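PDB 4OQ1: cell wall surface anchor family protein from Streptococcus pneumoniae, which is an ancillary pilin that probably ties the pneumococcal pilus to the bacterial cell wall. Local coordinates for residues Asp117-Met129 and Pro136-Thr148. The protein carries 3 engineered substitutions. Residues are numbered along the deposited sequence; the frame is centred on the assembly and turned at random.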
loop_
_atom_site.group_PDB
_atom_site.type_symbol
_atom_site.label_atom_id
_atom_site.label_comp_id
_atom_site.label_asym_id
_atom_site.label_seq_id
_atom_site.Cartn_x
_atom_site.Cartn_y
_atom_site.Cartn_z
ATOM N N ASP A 117 -14.401 -11.110 12.715
ATOM C CA ASP A 117 -13.827 -9.790 12.838
ATOM C C ASP A 117 -12.918 -9.467 11.678
ATOM O O ASP A 117 -12.683 -8.323 11.421
ATOM C CB ASP A 117 -12.956 -9.725 14.088
ATOM C CG ASP A 117 -13.742 -9.932 15.375
ATOM O OD1 ASP A 117 -14.987 -9.778 15.371
ATOM O OD2 ASP A 117 -13.082 -10.246 16.399
ATOM N N ALA A 118 -12.363 -10.487 11.044
ATOM C CA ALA A 118 -11.453 -10.299 9.953
ATOM C C ALA A 118 -12.178 -10.456 8.638
ATOM O O ALA A 118 -11.995 -9.653 7.738
ATOM C CB ALA A 118 -10.335 -11.329 10.040
ATOM N N VAL A 119 -13.002 -11.501 8.552
ATOM C CA VAL A 119 -13.561 -11.992 7.298
ATOM C C VAL A 119 -15.080 -12.219 7.369
ATOM O O VAL A 119 -15.551 -12.909 8.258
ATOM C CB VAL A 119 -12.945 -13.360 6.987
ATOM C CG1 VAL A 119 -13.684 -14.092 5.869
ATOM C CG2 VAL A 119 -11.531 -13.174 6.573
ATOM N N SER A 120 -15.801 -11.677 6.399
ATOM C CA SER A 120 -17.225 -11.912 6.245
ATOM C C SER A 120 -17.445 -12.517 4.869
ATOM O O SER A 120 -16.898 -12.013 3.886
ATOM C CB SER A 120 -17.944 -10.616 6.314
ATOM O OG SER A 120 -17.950 -10.201 7.662
ATOM N N TYR A 121 -18.203 -13.615 4.809
ATOM C CA TYR A 121 -18.609 -14.201 3.529
ATOM C C TYR A 121 -20.094 -14.484 3.595
ATOM O O TYR A 121 -20.528 -15.640 3.807
ATOM C CB TYR A 121 -17.831 -15.413 3.229
ATOM C CG TYR A 121 -17.950 -15.812 1.800
ATOM C CD1 TYR A 121 -16.857 -15.632 0.921
ATOM C CD2 TYR A 121 -19.107 -16.337 1.286
ATOM C CE1 TYR A 121 -16.974 -15.948 -0.412
ATOM C CE2 TYR A 121 -19.239 -16.686 -0.037
ATOM C CZ TYR A 121 -18.172 -16.491 -0.895
ATOM O OH TYR A 121 -18.284 -16.882 -2.249
ATOM N N PRO A 122 -20.884 -13.434 3.400
ATOM C CA PRO A 122 -22.328 -13.531 3.296
ATOM C C PRO A 122 -22.738 -14.209 2.032
ATOM O O PRO A 122 -22.164 -13.995 0.991
ATOM C CB PRO A 122 -22.790 -12.090 3.358
ATOM C CG PRO A 122 -21.610 -11.301 2.975
ATOM C CD PRO A 122 -20.404 -12.049 3.299
ATOM N N ALA A 123 -23.809 -14.981 2.141
ATOM C CA ALA A 123 -24.300 -15.805 1.087
ATOM C C ALA A 123 -25.733 -16.316 1.427
ATOM O O ALA A 123 -25.941 -16.986 2.402
ATOM C CB ALA A 123 -23.358 -16.965 0.876
ATOM N N GLU A 124 -26.669 -16.044 0.559
ATOM C CA GLU A 124 -28.012 -16.416 0.738
ATOM C C GLU A 124 -28.445 -17.448 -0.225
ATOM O O GLU A 124 -28.552 -17.137 -1.428
ATOM C CB GLU A 124 -28.863 -15.226 0.583
ATOM C CG GLU A 124 -28.534 -14.212 1.716
ATOM C CD GLU A 124 -29.300 -12.865 1.581
ATOM O OE1 GLU A 124 -30.186 -12.743 0.726
ATOM O OE2 GLU A 124 -28.982 -11.955 2.374
ATOM N N PHE A 125 -28.704 -18.655 0.299
ATOM C CA PHE A 125 -29.145 -19.721 -0.577
ATOM C C PHE A 125 -29.911 -20.779 0.197
ATOM O O PHE A 125 -29.892 -20.818 1.467
ATOM C CB PHE A 125 -27.958 -20.354 -1.318
ATOM C CG PHE A 125 -26.885 -20.888 -0.413
ATOM C CD1 PHE A 125 -25.911 -20.078 0.172
ATOM C CD2 PHE A 125 -26.852 -22.236 -0.112
ATOM C CE1 PHE A 125 -24.989 -20.623 1.031
ATOM C CE2 PHE A 125 -25.911 -22.765 0.719
ATOM C CZ PHE A 125 -24.950 -21.974 1.259
ATOM N N LEU A 126 -30.461 -21.728 -0.547
ATOM C CA LEU A 126 -31.069 -22.862 0.093
ATOM C C LEU A 126 -30.289 -24.049 -0.360
ATOM O O LEU A 126 -29.735 -24.043 -1.446
ATOM C CB LEU A 126 -32.502 -23.085 -0.438
ATOM C CG LEU A 126 -33.637 -22.101 -0.256
ATOM C CD1 LEU A 126 -34.952 -22.724 -0.665
ATOM C CD2 LEU A 126 -33.693 -21.707 1.172
ATOM N N PHE A 127 -30.259 -25.033 0.490
ATOM C CA PHE A 127 -29.877 -26.368 0.064
ATOM C C PHE A 127 -30.829 -27.474 0.596
ATOM O O PHE A 127 -31.355 -27.370 1.685
ATOM C CB PHE A 127 -28.390 -26.634 0.398
ATOM C CG PHE A 127 -28.045 -26.735 1.849
ATOM C CD1 PHE A 127 -28.064 -27.966 2.507
ATOM C CD2 PHE A 127 -27.786 -25.595 2.578
ATOM C CE1 PHE A 127 -27.685 -28.096 3.834
ATOM C CE2 PHE A 127 -27.469 -25.686 3.937
ATOM C CZ PHE A 127 -27.442 -26.920 4.571
ATOM N N GLU A 128 -30.860 -28.635 -0.082
ATOM C CA GLU A 128 -31.806 -29.662 0.351
ATOM C C GLU A 128 -31.039 -30.972 0.438
ATOM O O GLU A 128 -30.295 -31.307 -0.491
ATOM C CB GLU A 128 -32.977 -29.717 -0.600
ATOM C CG GLU A 128 -33.939 -30.839 -0.236
ATOM C CD GLU A 128 -35.120 -30.928 -1.128
ATOM O OE1 GLU A 128 -36.211 -30.761 -0.603
ATOM O OE2 GLU A 128 -34.968 -31.153 -2.348
ATOM N N MET A 129 -31.143 -31.609 1.622
ATOM C CA MET A 129 -30.738 -33.010 1.845
ATOM C C MET A 129 -31.949 -33.999 1.823
ATOM O O MET A 129 -32.850 -33.890 2.593
ATOM C CB MET A 129 -30.064 -33.015 3.206
ATOM C CG MET A 129 -28.786 -32.160 3.199
ATOM S SD MET A 129 -27.618 -32.715 1.930
ATOM C CE MET A 129 -26.137 -31.957 2.642
ATOM N N PRO A 136 -20.761 -36.086 -1.419
ATOM C CA PRO A 136 -21.412 -34.902 -0.781
ATOM C C PRO A 136 -22.278 -34.081 -1.774
ATOM O O PRO A 136 -22.211 -34.253 -3.002
ATOM C CB PRO A 136 -20.219 -34.080 -0.352
ATOM C CG PRO A 136 -19.284 -34.271 -1.494
ATOM C CD PRO A 136 -19.477 -35.700 -2.024
ATOM N N LEU A 137 -23.133 -33.226 -1.228
ATOM C CA LEU A 137 -23.767 -32.194 -2.036
ATOM C C LEU A 137 -22.727 -31.058 -2.223
ATOM O O LEU A 137 -22.157 -30.623 -1.286
ATOM C CB LEU A 137 -24.993 -31.660 -1.272
ATOM C CG LEU A 137 -25.800 -30.641 -2.023
ATOM C CD1 LEU A 137 -26.368 -31.136 -3.364
ATOM C CD2 LEU A 137 -26.920 -30.194 -1.156
ATOM N N VAL A 138 -22.570 -30.552 -3.431
ATOM C CA VAL A 138 -21.605 -29.480 -3.768
ATOM C C VAL A 138 -22.319 -28.198 -4.178
ATOM O O VAL A 138 -23.017 -28.178 -5.168
ATOM C CB VAL A 138 -20.678 -29.878 -4.957
ATOM C CG1 VAL A 138 -19.685 -28.780 -5.220
ATOM C CG2 VAL A 138 -19.994 -31.224 -4.667
ATOM N N ILE A 139 -22.137 -27.134 -3.423
ATOM C CA ILE A 139 -22.650 -25.825 -3.785
ATOM C C ILE A 139 -21.524 -24.781 -3.906
ATOM O O ILE A 139 -20.719 -24.616 -3.005
ATOM C CB ILE A 139 -23.610 -25.319 -2.722
ATOM C CG1 ILE A 139 -24.872 -26.171 -2.820
ATOM C CG2 ILE A 139 -23.914 -23.827 -2.871
ATOM C CD1 ILE A 139 -25.920 -25.860 -1.845
ATOM N N VAL A 140 -21.557 -24.047 -5.007
ATOM C CA VAL A 140 -20.608 -22.977 -5.269
ATOM C C VAL A 140 -21.311 -21.675 -4.812
ATOM O O VAL A 140 -22.196 -21.177 -5.507
ATOM C CB VAL A 140 -20.205 -22.898 -6.764
ATOM C CG1 VAL A 140 -19.084 -21.898 -6.961
ATOM C CG2 VAL A 140 -19.794 -24.235 -7.370
ATOM N N ALA A 141 -20.939 -21.135 -3.655
ATOM C CA ALA A 141 -21.774 -20.089 -3.022
ATOM C C ALA A 141 -21.397 -18.687 -3.512
ATOM O O ALA A 141 -20.209 -18.339 -3.484
ATOM C CB ALA A 141 -21.535 -20.133 -1.529
ATOM N N LYS A 142 -22.378 -17.867 -3.949
ATOM C CA LYS A 142 -22.102 -16.580 -4.479
ATOM C C LYS A 142 -22.042 -15.694 -3.285
ATOM O O LYS A 142 -22.852 -15.807 -2.392
ATOM C CB LYS A 142 -23.201 -16.083 -5.405
ATOM C CG LYS A 142 -23.029 -14.621 -5.800
ATOM C CD LYS A 142 -23.767 -14.413 -7.106
ATOM C CE LYS A 142 -23.250 -13.149 -7.815
ATOM N NZ LYS A 142 -23.675 -12.028 -7.008
ATOM N N LYS A 143 -21.024 -14.857 -3.253
ATOM C CA LYS A 143 -20.896 -13.887 -2.140
ATOM C C LYS A 143 -21.916 -12.768 -2.356
ATOM O O LYS A 143 -22.073 -12.229 -3.424
ATOM C CB LYS A 143 -19.442 -13.345 -2.043
ATOM C CG LYS A 143 -19.166 -12.539 -0.771
ATOM C CD LYS A 143 -17.783 -11.865 -0.831
ATOM C CE LYS A 143 -17.546 -11.140 0.490
ATOM N NZ LYS A 143 -16.120 -10.760 0.618
ATOM N N THR A 144 -22.546 -12.386 -1.274
ATOM C CA THR A 144 -23.470 -11.287 -1.245
ATOM C C THR A 144 -22.927 -10.050 -0.436
ATOM O O THR A 144 -21.905 -10.098 0.163
ATOM C CB THR A 144 -24.837 -11.774 -0.701
ATOM O OG1 THR A 144 -25.745 -10.707 -0.726
ATOM C CG2 THR A 144 -24.703 -12.201 0.638
ATOM N N ASP A 145 -23.651 -8.954 -0.484
ATOM C CA ASP A 145 -23.331 -7.750 0.280
ATOM C C ASP A 145 -22.019 -7.151 -0.132
ATOM O O ASP A 145 -21.192 -6.901 0.696
ATOM C CB ASP A 145 -23.236 -8.105 1.751
ATOM C CG ASP A 145 -24.604 -8.178 2.449
ATOM O OD1 ASP A 145 -25.663 -8.040 1.794
ATOM O OD2 ASP A 145 -24.613 -8.346 3.676
ATOM N N THR A 146 -21.840 -6.944 -1.436
ATOM C CA THR A 146 -20.535 -6.615 -2.022
ATOM C C THR A 146 -20.108 -5.140 -2.114
ATOM O O THR A 146 -18.970 -4.859 -2.491
ATOM C CB THR A 146 -20.390 -7.242 -3.424
ATOM O OG1 THR A 146 -21.586 -7.014 -4.179
ATOM C CG2 THR A 146 -20.140 -8.737 -3.315
ATOM N N MET A 147 -20.990 -4.202 -1.782
ATOM C CA MET A 147 -20.634 -2.784 -1.882
ATOM C C MET A 147 -19.493 -2.479 -0.918
ATOM O O MET A 147 -19.470 -3.011 0.193
ATOM C CB MET A 147 -21.842 -1.902 -1.571
ATOM C CG MET A 147 -22.787 -1.705 -2.745
ATOM S SD MET A 147 -21.943 -1.119 -4.227
ATOM C CE MET A 147 -21.758 0.620 -3.846
ATOM N N THR A 148 -18.537 -1.641 -1.322
ATOM C CA THR A 148 -17.405 -1.450 -0.489
ATOM C C THR A 148 -17.071 0.024 -0.632
ATOM O O THR A 148 -17.494 0.646 -1.639
ATOM C CB THR A 148 -16.310 -2.364 -1.031
ATOM O OG1 THR A 148 -15.377 -2.613 0.002
ATOM C CG2 THR A 148 -15.616 -1.768 -2.316
HETATM O O HOH W 1 -14.860 -12.675 1.638
HETATM O O HOH W 2 -25.381 -16.281 -2.265
#
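Thr144 N donates a nearly straight bond to Pro122 O (2.8 Å, 172° at the hydrogen), arriving well above the carbonyl plane. The same oxygen receives a CA-H...O contact from Lys143 CA at 3.4 Å. Next to it, on the residue before Pro122, Tyr121 OH donates to Ala141 O (2.7 Å); this carbonyl oxygen lies at the edge of the phenol ring, close to its plane. Glu35 ties in both segments, its backbone N bonding to Tyr121 OH and its carboxylate to Lys143 N. Two waters add bridges: one accepts from Lys143 NZ and donates to Ser120 O, the other donates to Lys142 O and receives a weak bond from Glu124 N. Lys143 reaches the first water by running its aliphatic chain over one face of Tyr121, with CG almost directly above the ring centre at 4.0 Å, a CH-pi contact.

These segments belong to the N-terminal domain of the pilin, which is followed by two domains of the prealbumin-like class; CnaB domains have the IgG-rev fold. Strands 120-129 and 137-140 are not neighbours in their sheet; they run antiparallel (172°) at a 9.1 Å axis separation, and side chains fill the interval. Past Ala141 the second segment closes in on Pro122 and Ala123, then leads out toward the next domain.

Thr144 turns its methyl group onto the proline, CG2 lying 3.3 Å from Pro122 CB, while Asp145 CB lies beside Pro122 CG. Ala123 and Ala141 meet more loosely through their CB atoms. Farther along, Ile139 stretches its CG1 branch straight out (chi2 179°), bringing CD1 to 3.4 Å from Phe127 CB and against Phe125 CE2; its CG2 lies over a face of the Phe125 ring. Leu137 CD2 packs against Met129 SD at 4.0 Å and also approaches Phe127 CB.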